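Local atomic coordinates of LbaCas13a H328A (C2c2) (Lachnospiraceae bacterium NK4A179, PDB entry 5WLH), a protein that binds CRISPR RNA as the Cas13a (C2c2) effector and probably cleaves target RNA under its guidance, here captured with a pre-crRNA. Residues 1096-1101 with 1354-1359; 1294-1299 with 1339-1344. All blocks are in the same frame, centred on the assembly; numbering follows the deposited sequence.

Contact 1 of 2, residues 1096-1101 with 1354-1359. With nucleotides of chain B.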
loop_
_atom_site.group_PDB
_atom_site.type_symbol
_atom_site.label_atom_id
_atom_site.label_comp_id
_atom_site.label_asym_id
_atom_site.label_seq_id
_atom_site.Cartn_x
_atom_site.Cartn_y
_atom_site.Cartn_z
ATOM N N PHE A 1096 -25.558 12.397 19.146
ATOM C CA PHE A 1096 -24.964 12.394 20.478
ATOM C C PHE A 1096 -23.544 11.853 20.436
ATOM O O PHE A 1096 -22.632 12.418 21.048
ATOM C CB PHE A 1096 -25.768 11.558 21.462
ATOM C CG PHE A 1096 -25.054 11.384 22.772
ATOM C CD1 PHE A 1096 -24.949 12.448 23.646
ATOM C CD2 PHE A 1096 -24.425 10.193 23.094
ATOM C CE1 PHE A 1096 -24.281 12.317 24.844
ATOM C CE2 PHE A 1096 -23.739 10.061 24.290
ATOM C CZ PHE A 1096 -23.674 11.121 25.169
ATOM N N GLN A 1097 -23.356 10.722 19.757
ATOM C CA GLN A 1097 -22.023 10.148 19.634
ATOM C C GLN A 1097 -21.051 11.168 19.057
ATOM O O GLN A 1097 -19.924 11.318 19.551
ATOM C CB GLN A 1097 -22.084 8.896 18.759
ATOM C CG GLN A 1097 -22.896 7.770 19.384
ATOM C CD GLN A 1097 -22.906 6.507 18.548
ATOM O OE1 GLN A 1097 -23.137 6.544 17.335
ATOM N NE2 GLN A 1097 -22.636 5.380 19.190
ATOM N N GLU A 1098 -21.486 11.914 18.040
ATOM C CA GLU A 1098 -20.615 12.934 17.459
ATOM C C GLU A 1098 -20.275 14.022 18.472
ATOM O O GLU A 1098 -19.134 14.492 18.525
ATOM C CB GLU A 1098 -21.258 13.543 16.213
ATOM C CG GLU A 1098 -21.331 12.590 15.032
ATOM C CD GLU A 1098 -22.283 13.064 13.934
ATOM O OE1 GLU A 1098 -23.083 13.990 14.186
ATOM O OE2 GLU A 1098 -22.234 12.503 12.818
ATOM N N MET A 1099 -21.251 14.442 19.286
ATOM C CA MET A 1099 -20.973 15.492 20.261
ATOM C C MET A 1099 -20.111 14.977 21.404
ATOM O O MET A 1099 -19.267 15.715 21.933
ATOM C CB MET A 1099 -22.276 16.076 20.815
ATOM C CG MET A 1099 -23.102 16.849 19.805
ATOM S SD MET A 1099 -22.164 18.083 18.876
ATOM C CE MET A 1099 -21.317 18.997 20.160
ATOM N N LYS A 1100 -20.325 13.725 21.819
ATOM C CA LYS A 1100 -19.450 13.152 22.833
ATOM C C LYS A 1100 -18.007 13.138 22.343
ATOM O O LYS A 1100 -17.085 13.495 23.083
ATOM C CB LYS A 1100 -19.921 11.744 23.198
ATOM C CG LYS A 1100 -19.219 11.139 24.419
ATOM C CD LYS A 1100 -19.807 9.775 24.755
ATOM C CE LYS A 1100 -19.165 9.191 25.993
ATOM N NZ LYS A 1100 -18.632 10.260 26.881
ATOM N N ASN A 1101 -17.805 12.770 21.076
ATOM C CA ASN A 1101 -16.462 12.766 20.507
ATOM C C ASN A 1101 -15.836 14.157 20.541
ATOM O O ASN A 1101 -14.615 14.291 20.699
ATOM C CB ASN A 1101 -16.517 12.221 19.078
ATOM C CG ASN A 1101 -16.624 10.705 19.046
ATOM O OD1 ASN A 1101 -16.312 10.042 20.024
ATOM N ND2 ASN A 1101 -17.059 10.154 17.925
ATOM N N ALA A 1354 -21.864 9.110 7.921
ATOM C CA ALA A 1354 -20.813 8.717 8.860
ATOM C C ALA A 1354 -20.188 9.931 9.536
ATOM O O ALA A 1354 -19.853 9.889 10.726
ATOM C CB ALA A 1354 -19.726 7.909 8.133
ATOM N N ARG A 1355 -19.995 11.012 8.783
ATOM C CA ARG A 1355 -19.268 12.187 9.237
ATOM C C ARG A 1355 -20.093 13.429 8.947
ATOM O O ARG A 1355 -20.550 13.624 7.817
ATOM C CB ARG A 1355 -17.913 12.303 8.529
ATOM C CG ARG A 1355 -17.034 11.082 8.736
ATOM C CD ARG A 1355 -16.748 10.917 10.213
ATOM N NE ARG A 1355 -15.736 9.899 10.475
ATOM C CZ ARG A 1355 -16.000 8.707 11.003
ATOM N NH1 ARG A 1355 -17.249 8.369 11.315
ATOM N NH2 ARG A 1355 -15.012 7.848 11.214
ATOM N N ASP A 1356 -20.233 14.291 9.946
ATOM C CA ASP A 1356 -21.070 15.471 9.793
ATOM C C ASP A 1356 -20.269 16.597 9.142
ATOM O O ASP A 1356 -19.064 16.479 8.898
ATOM C CB ASP A 1356 -21.651 15.894 11.145
ATOM C CG ASP A 1356 -20.589 16.038 12.235
ATOM O OD1 ASP A 1356 -19.457 16.470 11.937
ATOM O OD2 ASP A 1356 -20.896 15.724 13.408
ATOM N N LYS A 1357 -20.946 17.715 8.863
ATOM C CA LYS A 1357 -20.286 18.818 8.171
ATOM C C LYS A 1357 -19.112 19.356 8.978
ATOM O O LYS A 1357 -18.087 19.745 8.410
ATOM C CB LYS A 1357 -21.288 19.941 7.873
ATOM C CG LYS A 1357 -20.647 21.156 7.188
ATOM C CD LYS A 1357 -21.680 22.212 6.741
ATOM C CE LYS A 1357 -20.973 23.352 6.002
ATOM N NZ LYS A 1357 -21.899 24.443 5.561
ATOM N N ARG A 1358 -19.242 19.392 10.304
ATOM C CA ARG A 1358 -18.165 19.929 11.130
ATOM C C ARG A 1358 -16.904 19.073 11.020
ATOM O O ARG A 1358 -15.784 19.596 10.918
ATOM C CB ARG A 1358 -18.638 20.021 12.576
ATOM C CG ARG A 1358 -17.568 20.349 13.589
ATOM C CD ARG A 1358 -18.238 20.484 14.930
ATOM N NE ARG A 1358 -17.341 20.933 15.981
ATOM C CZ ARG A 1358 -17.767 21.463 17.119
ATOM N NH1 ARG A 1358 -19.069 21.604 17.321
ATOM N NH2 ARG A 1358 -16.904 21.843 18.047
ATOM N N TYR A 1359 -17.070 17.752 11.041
ATOM C CA TYR A 1359 -15.936 16.854 10.845
ATOM C C TYR A 1359 -15.310 17.074 9.473
ATOM O O TYR A 1359 -14.088 17.221 9.346
ATOM C CB TYR A 1359 -16.407 15.413 11.003
ATOM C CG TYR A 1359 -15.319 14.360 10.914
ATOM C CD1 TYR A 1359 -14.847 13.918 9.685
ATOM C CD2 TYR A 1359 -14.791 13.792 12.061
ATOM C CE1 TYR A 1359 -13.846 12.939 9.609
ATOM C CE2 TYR A 1359 -13.812 12.819 11.997
ATOM C CZ TYR A 1359 -13.337 12.405 10.778
ATOM O OH TYR A 1359 -12.355 11.436 10.734
ATOM P P A B 38 -17.733 5.472 25.988
ATOM O OP1 A B 38 -17.049 6.793 26.025
ATOM O OP2 A B 38 -19.071 5.363 26.642
ATOM O "O5'" A B 38 -17.968 4.981 24.498
ATOM C "C5'" A B 38 -18.440 3.664 24.236
ATOM C "C4'" A B 38 -19.480 3.653 23.144
ATOM O "O4'" A B 38 -20.782 3.966 23.706
ATOM C "C3'" A B 38 -19.253 4.660 22.015
ATOM O "O3'" A B 38 -19.731 4.104 20.799
ATOM C "C2'" A B 38 -20.168 5.811 22.398
ATOM O "O2'" A B 38 -20.575 6.610 21.307
ATOM C "C1'" A B 38 -21.346 5.057 23.005
ATOM N N9 A B 38 -22.161 5.848 23.926
ATOM C C8 A B 38 -21.786 6.503 25.070
ATOM N N7 A B 38 -22.776 7.127 25.661
ATOM C C5 A B 38 -23.872 6.856 24.851
ATOM C C6 A B 38 -25.225 7.228 24.926
ATOM N N6 A B 38 -25.720 7.985 25.904
ATOM N N1 A B 38 -26.055 6.798 23.953
ATOM C C2 A B 38 -25.555 6.039 22.970
ATOM N N3 A B 38 -24.303 5.627 22.789
ATOM C C4 A B 38 -23.508 6.073 23.777
ATOM P P G B 39 -18.690 3.532 19.732
ATOM O OP1 G B 39 -19.486 2.831 18.695
ATOM O OP2 G B 39 -17.629 2.806 20.484
ATOM O "O5'" G B 39 -18.004 4.847 19.130
ATOM C "C5'" G B 39 -18.747 5.805 18.376
ATOM C "C4'" G B 39 -17.955 6.328 17.200
ATOM O "O4'" G B 39 -16.883 7.204 17.673
ATOM C "C3'" G B 39 -17.268 5.254 16.349
ATOM O "O3'" G B 39 -17.169 5.722 15.005
ATOM C "C2'" G B 39 -15.863 5.243 16.934
ATOM O "O2'" G B 39 -14.867 4.669 16.116
ATOM C "C1'" G B 39 -15.651 6.736 17.144
ATOM N N9 G B 39 -14.533 7.077 18.027
ATOM C C8 G B 39 -13.505 7.949 17.745
ATOM N N7 G B 39 -12.632 8.030 18.714
ATOM C C5 G B 39 -13.105 7.155 19.686
ATOM C C6 G B 39 -12.588 6.807 20.965
ATOM O O6 G B 39 -11.569 7.215 21.542
ATOM N N1 G B 39 -13.402 5.876 21.601
ATOM C C2 G B 39 -14.554 5.333 21.095
ATOM N N2 G B 39 -15.200 4.450 21.872
ATOM N N3 G B 39 -15.045 5.652 19.915
ATOM C C4 G B 39 -14.276 6.553 19.269
#
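Glu-1098, in helix 1087-1103, and Asp-1356, at the N-cap of the helix that begins at Lys-1357, are the nearest backbone pair, their CA atoms 8.1 Å apart. The side chains approach from opposite directions, and Glu-1098 OE1 comes to 2.9 Å from Asp-1356 OD2, an acceptor facing an acceptor with the carboxylate planes turned 69° apart. One charge is answered by Lys-1094, whose NZ forms a salt bridge with Glu-1098 OE2 and bonds the carbonyl of Ala-1354; so close a pair might raise the affinity of one acid for a proton. Asp-1356 CG lies between its backbone N and carbonyl carbon (chi1 52°), which lets OD1 take the cap bond from Tyr-1359 N at 2.9 Å while OD2 faces the glutamate. With an alanine in place of the glutamate, Lys-1094 would probably keep only the Ala-1354 carbonyl of these two partners, and a gap would likely open beside Asp-1356. Nearby, Met-1099 CE meets the Arg-1358 guanidinium obliquely, 4.5 Å from NH1, and Asp-1064 holds that arginine by a salt bridge. Asn-1101 ND2 donates to O4' of G39 of chain B (3.0 Å, nearly straight at 168°), Gln-1097 NE2 makes a weak hydrogen bond to O2' of A38 of chain B, and Phe-1096 CE2 lies 3.3 Å from C5 of the same nucleotide, with the base at the ring's edge. Helix 1087-1103 lies between the guide RNA and the start of helix 1357-1368, with helix 1062-1075 packing on Phe-1096 and Met-1099, helix 1106-1145 touching Asn-1101 and Tyr-1359, and strand 1336-1344 against Ala-1354.

Contact 2 of 2, residues 1294-1299 with 1339-1344. With nucleotides of chain B.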
loop_
_atom_site.group_PDB
_atom_site.type_symbol
_atom_site.label_atom_id
_atom_site.label_comp_id
_atom_site.label_asym_id
_atom_site.label_seq_id
_atom_site.Cartn_x
_atom_site.Cartn_y
_atom_site.Cartn_z
ATOM N N GLN A 1294 -10.861 5.657 4.093
ATOM C CA GLN A 1294 -10.789 4.825 5.300
ATOM C C GLN A 1294 -11.456 5.502 6.479
ATOM O O GLN A 1294 -11.932 4.824 7.406
ATOM C CB GLN A 1294 -9.338 4.513 5.679
ATOM C CG GLN A 1294 -8.773 3.321 4.962
ATOM C CD GLN A 1294 -7.259 3.315 4.975
ATOM O OE1 GLN A 1294 -6.614 2.997 3.970
ATOM N NE2 GLN A 1294 -6.684 3.665 6.113
ATOM N N HIS A 1295 -11.455 6.834 6.486
ATOM C CA HIS A 1295 -12.096 7.619 7.526
ATOM C C HIS A 1295 -13.465 8.122 7.095
ATOM O O HIS A 1295 -13.978 9.082 7.684
ATOM C CB HIS A 1295 -11.160 8.752 7.933
ATOM C CG HIS A 1295 -9.871 8.226 8.472
ATOM N ND1 HIS A 1295 -9.707 7.906 9.799
ATOM C CD2 HIS A 1295 -8.731 7.847 7.846
ATOM C CE1 HIS A 1295 -8.495 7.409 9.983
ATOM N NE2 HIS A 1295 -7.880 7.368 8.815
ATOM N N PHE A 1296 -14.047 7.468 6.083
ATOM C CA PHE A 1296 -15.411 7.677 5.588
ATOM C C PHE A 1296 -15.605 9.038 4.931
ATOM O O PHE A 1296 -16.732 9.535 4.841
ATOM C CB PHE A 1296 -16.441 7.438 6.692
ATOM C CG PHE A 1296 -16.312 6.084 7.305
ATOM C CD1 PHE A 1296 -16.648 4.957 6.589
ATOM C CD2 PHE A 1296 -15.762 5.934 8.565
ATOM C CE1 PHE A 1296 -16.487 3.690 7.137
ATOM C CE2 PHE A 1296 -15.609 4.680 9.120
ATOM C CZ PHE A 1296 -15.970 3.560 8.406
ATOM N N VAL A 1297 -14.522 9.616 4.415
ATOM C CA VAL A 1297 -14.551 10.896 3.715
ATOM C C VAL A 1297 -14.281 10.632 2.237
ATOM O O VAL A 1297 -13.230 10.086 1.885
ATOM C CB VAL A 1297 -13.519 11.870 4.300
ATOM C CG1 VAL A 1297 -13.524 13.207 3.539
ATOM C CG2 VAL A 1297 -13.797 12.094 5.781
ATOM N N ASN A 1298 -15.233 11.005 1.375
ATOM C CA ASN A 1298 -15.102 10.866 -0.077
ATOM C C ASN A 1298 -14.679 12.198 -0.663
ATOM O O ASN A 1298 -15.373 13.196 -0.462
ATOM C CB ASN A 1298 -16.424 10.497 -0.740
ATOM C CG ASN A 1298 -16.756 9.062 -0.636
ATOM O OD1 ASN A 1298 -16.519 8.286 -1.558
ATOM N ND2 ASN A 1298 -17.375 8.695 0.471
ATOM N N VAL A 1299 -13.574 12.222 -1.416
ATOM C CA VAL A 1299 -13.162 13.473 -2.032
ATOM C C VAL A 1299 -13.110 13.286 -3.541
ATOM O O VAL A 1299 -12.830 12.195 -4.045
ATOM C CB VAL A 1299 -11.817 13.996 -1.472
ATOM C CG1 VAL A 1299 -11.892 14.096 0.037
ATOM C CG2 VAL A 1299 -10.638 13.118 -1.919
ATOM N N GLU A 1339 -19.215 9.316 3.511
ATOM C CA GLU A 1339 -19.808 8.007 3.326
ATOM C C GLU A 1339 -21.067 7.904 4.173
ATOM O O GLU A 1339 -21.172 8.506 5.243
ATOM C CB GLU A 1339 -18.830 6.911 3.741
ATOM C CG GLU A 1339 -17.744 6.620 2.739
ATOM C CD GLU A 1339 -18.276 5.989 1.459
ATOM O OE1 GLU A 1339 -18.573 6.737 0.510
ATOM O OE2 GLU A 1339 -18.386 4.752 1.401
ATOM N N GLN A 1340 -22.020 7.119 3.694
ATOM C CA GLN A 1340 -23.218 6.836 4.465
ATOM C C GLN A 1340 -23.046 5.527 5.215
ATOM O O GLN A 1340 -22.438 4.585 4.703
ATOM C CB GLN A 1340 -24.440 6.772 3.554
ATOM C CG GLN A 1340 -24.617 8.030 2.746
ATOM C CD GLN A 1340 -25.891 8.747 3.082
ATOM O OE1 GLN A 1340 -26.966 8.376 2.606
ATOM N NE2 GLN A 1340 -25.790 9.778 3.913
ATOM N N PHE A 1341 -23.558 5.486 6.442
ATOM C CA PHE A 1341 -23.674 4.242 7.184
ATOM C C PHE A 1341 -25.038 3.625 6.914
ATOM O O PHE A 1341 -26.035 4.338 6.768
ATOM C CB PHE A 1341 -23.503 4.478 8.683
ATOM C CG PHE A 1341 -22.069 4.618 9.125
ATOM C CD1 PHE A 1341 -21.030 4.206 8.306
ATOM C CD2 PHE A 1341 -21.771 5.149 10.372
ATOM C CE1 PHE A 1341 -19.709 4.325 8.731
ATOM C CE2 PHE A 1341 -20.460 5.273 10.799
ATOM C CZ PHE A 1341 -19.430 4.857 9.972
ATOM N N THR A 1342 -25.069 2.302 6.817
ATOM C CA THR A 1342 -26.317 1.549 6.741
ATOM C C THR A 1342 -26.664 1.094 8.154
ATOM O O THR A 1342 -26.042 0.175 8.692
ATOM C CB THR A 1342 -26.184 0.360 5.796
ATOM O OG1 THR A 1342 -25.797 0.822 4.499
ATOM C CG2 THR A 1342 -27.503 -0.387 5.704
ATOM N N TYR A 1343 -27.640 1.749 8.764
ATOM C CA TYR A 1343 -28.102 1.386 10.095
ATOM C C TYR A 1343 -29.375 0.565 9.950
ATOM O O TYR A 1343 -30.366 1.043 9.382
ATOM C CB TYR A 1343 -28.351 2.624 10.954
ATOM C CG TYR A 1343 -27.091 3.282 11.481
ATOM C CD1 TYR A 1343 -26.028 2.524 11.959
ATOM C CD2 TYR A 1343 -26.958 4.666 11.491
ATOM C CE1 TYR A 1343 -24.866 3.130 12.438
ATOM C CE2 TYR A 1343 -25.801 5.277 11.973
ATOM C CZ TYR A 1343 -24.765 4.505 12.449
ATOM O OH TYR A 1343 -23.615 5.107 12.928
ATOM N N LYS A 1344 -29.337 -0.673 10.432
ATOM C CA LYS A 1344 -30.532 -1.500 10.473
ATOM C C LYS A 1344 -31.355 -1.176 11.709
ATOM O O LYS A 1344 -30.814 -0.982 12.800
ATOM C CB LYS A 1344 -30.169 -2.980 10.477
ATOM C CG LYS A 1344 -29.144 -3.374 9.457
ATOM C CD LYS A 1344 -29.289 -4.844 9.166
ATOM C CE LYS A 1344 -28.256 -5.293 8.177
ATOM N NZ LYS A 1344 -28.359 -4.607 6.857
ATOM P P C B 41 -18.281 -1.126 13.014
ATOM O OP1 C B 41 -18.166 -0.818 14.465
ATOM O OP2 C B 41 -17.628 -2.326 12.456
ATOM O "O5'" C B 41 -19.806 -1.216 12.540
ATOM C "C5'" C B 41 -20.820 -0.414 13.139
ATOM C "C4'" C B 41 -21.897 -0.010 12.151
ATOM O "O4'" C B 41 -21.403 1.055 11.296
ATOM C "C3'" C B 41 -22.372 -1.072 11.168
ATOM O "O3'" C B 41 -23.321 -1.967 11.722
ATOM C "C2'" C B 41 -22.953 -0.232 10.040
ATOM O "O2'" C B 41 -24.238 0.247 10.403
ATOM C "C1'" C B 41 -21.995 0.958 10.020
ATOM N N1 C B 41 -20.927 0.808 9.011
ATOM C C2 C B 41 -21.263 0.996 7.669
ATOM O O2 C B 41 -22.439 1.268 7.407
ATOM N N3 C B 41 -20.307 0.877 6.716
ATOM C C4 C B 41 -19.049 0.589 7.073
ATOM N N4 C B 41 -18.116 0.478 6.115
ATOM C C5 C B 41 -18.683 0.396 8.441
ATOM C C6 C B 41 -19.643 0.517 9.370
ATOM P P U B 42 -23.379 -3.491 11.228
ATOM O OP1 U B 42 -24.527 -4.133 11.927
ATOM O OP2 U B 42 -22.028 -4.086 11.335
ATOM O "O5'" U B 42 -23.731 -3.407 9.681
ATOM C "C5'" U B 42 -25.032 -3.056 9.231
ATOM C "C4'" U B 42 -25.040 -2.922 7.732
ATOM O "O4'" U B 42 -24.088 -1.893 7.348
ATOM C "C3'" U B 42 -24.578 -4.156 6.963
ATOM O "O3'" U B 42 -25.596 -5.131 6.786
ATOM C "C2'" U B 42 -24.056 -3.563 5.662
ATOM O "O2'" U B 42 -25.127 -3.233 4.793
ATOM C "C1'" U B 42 -23.427 -2.265 6.156
ATOM N N1 U B 42 -21.977 -2.409 6.432
ATOM C C2 U B 42 -21.118 -2.417 5.344
ATOM O O2 U B 42 -21.513 -2.318 4.198
ATOM N N3 U B 42 -19.782 -2.541 5.637
ATOM C C4 U B 42 -19.225 -2.658 6.892
ATOM O O4 U B 42 -18.004 -2.764 7.009
ATOM C C5 U B 42 -20.175 -2.641 7.967
ATOM C C6 U B 42 -21.483 -2.518 7.707
ATOM P P C B 40 -18.351 5.470 13.947
ATOM O OP1 C B 40 -18.620 6.743 13.217
ATOM O OP2 C B 40 -19.456 4.734 14.628
ATOM O "O5'" C B 40 -17.694 4.467 12.916
ATOM C "C5'" C B 40 -17.501 3.128 13.306
ATOM C "C4'" C B 40 -16.751 2.360 12.268
ATOM O "O4'" C B 40 -15.403 2.876 12.165
ATOM C "C3'" C B 40 -16.578 0.889 12.586
ATOM O "O3'" C B 40 -17.735 0.159 12.199
ATOM C "C2'" C B 40 -15.324 0.520 11.799
ATOM O "O2'" C B 40 -15.655 0.250 10.444
ATOM C "C1'" C B 40 -14.518 1.828 11.847
ATOM N N1 C B 40 -13.407 1.828 12.832
ATOM C C2 C B 40 -12.255 1.073 12.548
ATOM O O2 C B 40 -12.238 0.399 11.505
ATOM N N3 C B 40 -11.219 1.083 13.425
ATOM C C4 C B 40 -11.285 1.825 14.535
ATOM N N4 C B 40 -10.240 1.808 15.373
ATOM C C5 C B 40 -12.430 2.614 14.843
ATOM C C6 C B 40 -13.452 2.590 13.969
#
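Phe-1296 and Phe-1341 make the tight part of this buried contact, a T-shaped pair with ring centroids 4.9 Å apart and planes at 81°. The edge of Phe-1341 points into the face of Phe-1296, its CE1 standing over the ring centre; the opposite face of Phe-1296 carries the carbonyl oxygen of Gln-1294 near the rim. Glu-1339 N donates to Phe-1296 O (2.8 Å), and the CB of Glu-1339 packs on the CB of Phe-1296 at 3.8 Å. Phe-1296 CG is anti to the carbonyl carbon (chi1 -56°), which brings the ring's edge to the RNA, CE2 lying 3.5 Å from O4' of C40 of chain B. Phe-1296 has a positive phi and is the C-prime residue of a Schellman motif that ends helix 1284-1294, before strand 1297-1310 pairs antiparallel with strand 1336-1344 in a four-stranded sheet. The glutamate turns its OE2 to the backbone N of Ala-829; its OE1 lies too close to Asn-1298 in the model to be read as a bond.

Farther along, 1339-1344 leaves 1294-1299 and meets nucleotides of chain B, while strand 1349-1353 still pairs with it. Phe-1341 has C41 C1' over one face, while its edge meets a phosphate oxygen of C40, CE2 lying 3.4 Å from OP1. Thr-1342 holds C41 through its backbone: its N donates to the base O2 (2.9 Å), and the 2'-hydroxyl of C41 donates to its carbonyl O at a very short 2.5 Å. The loose side is the far end, where the poorly ordered Lys-1344 bends at its last torsion (-61°) to bring NZ to U42 O3' at 2.8 Å. The exposed Gln-1340, next to Glu-1339, starts away from 1294-1299, its NE2 weakly hydrogen-bonded to Asp-1353.

Contact 1 lies at the surface and contact 2 is buried, their centres about 12 Å apart, and both border the same RNA strand. They use different elements but adjoin: strand 1349-1353, the sheet neighbour of 1336-1344, leads into 1354-1359, and a probable hydrogen bond joins Ala-1354 N to Glu-1339 O (2.8 Å). Arg-1355 of contact 1 packs against Phe-1296 of contact 2 and reaches an RNA phosphate in a salt bridge. Their chemistry differs with place. Between helices, contact 1 sets two acids against each other, with Lys-1094 answering the glutamate and no hydrogen bond across; at the sheet, contact 2 relies on aromatic packing and one backbone bond.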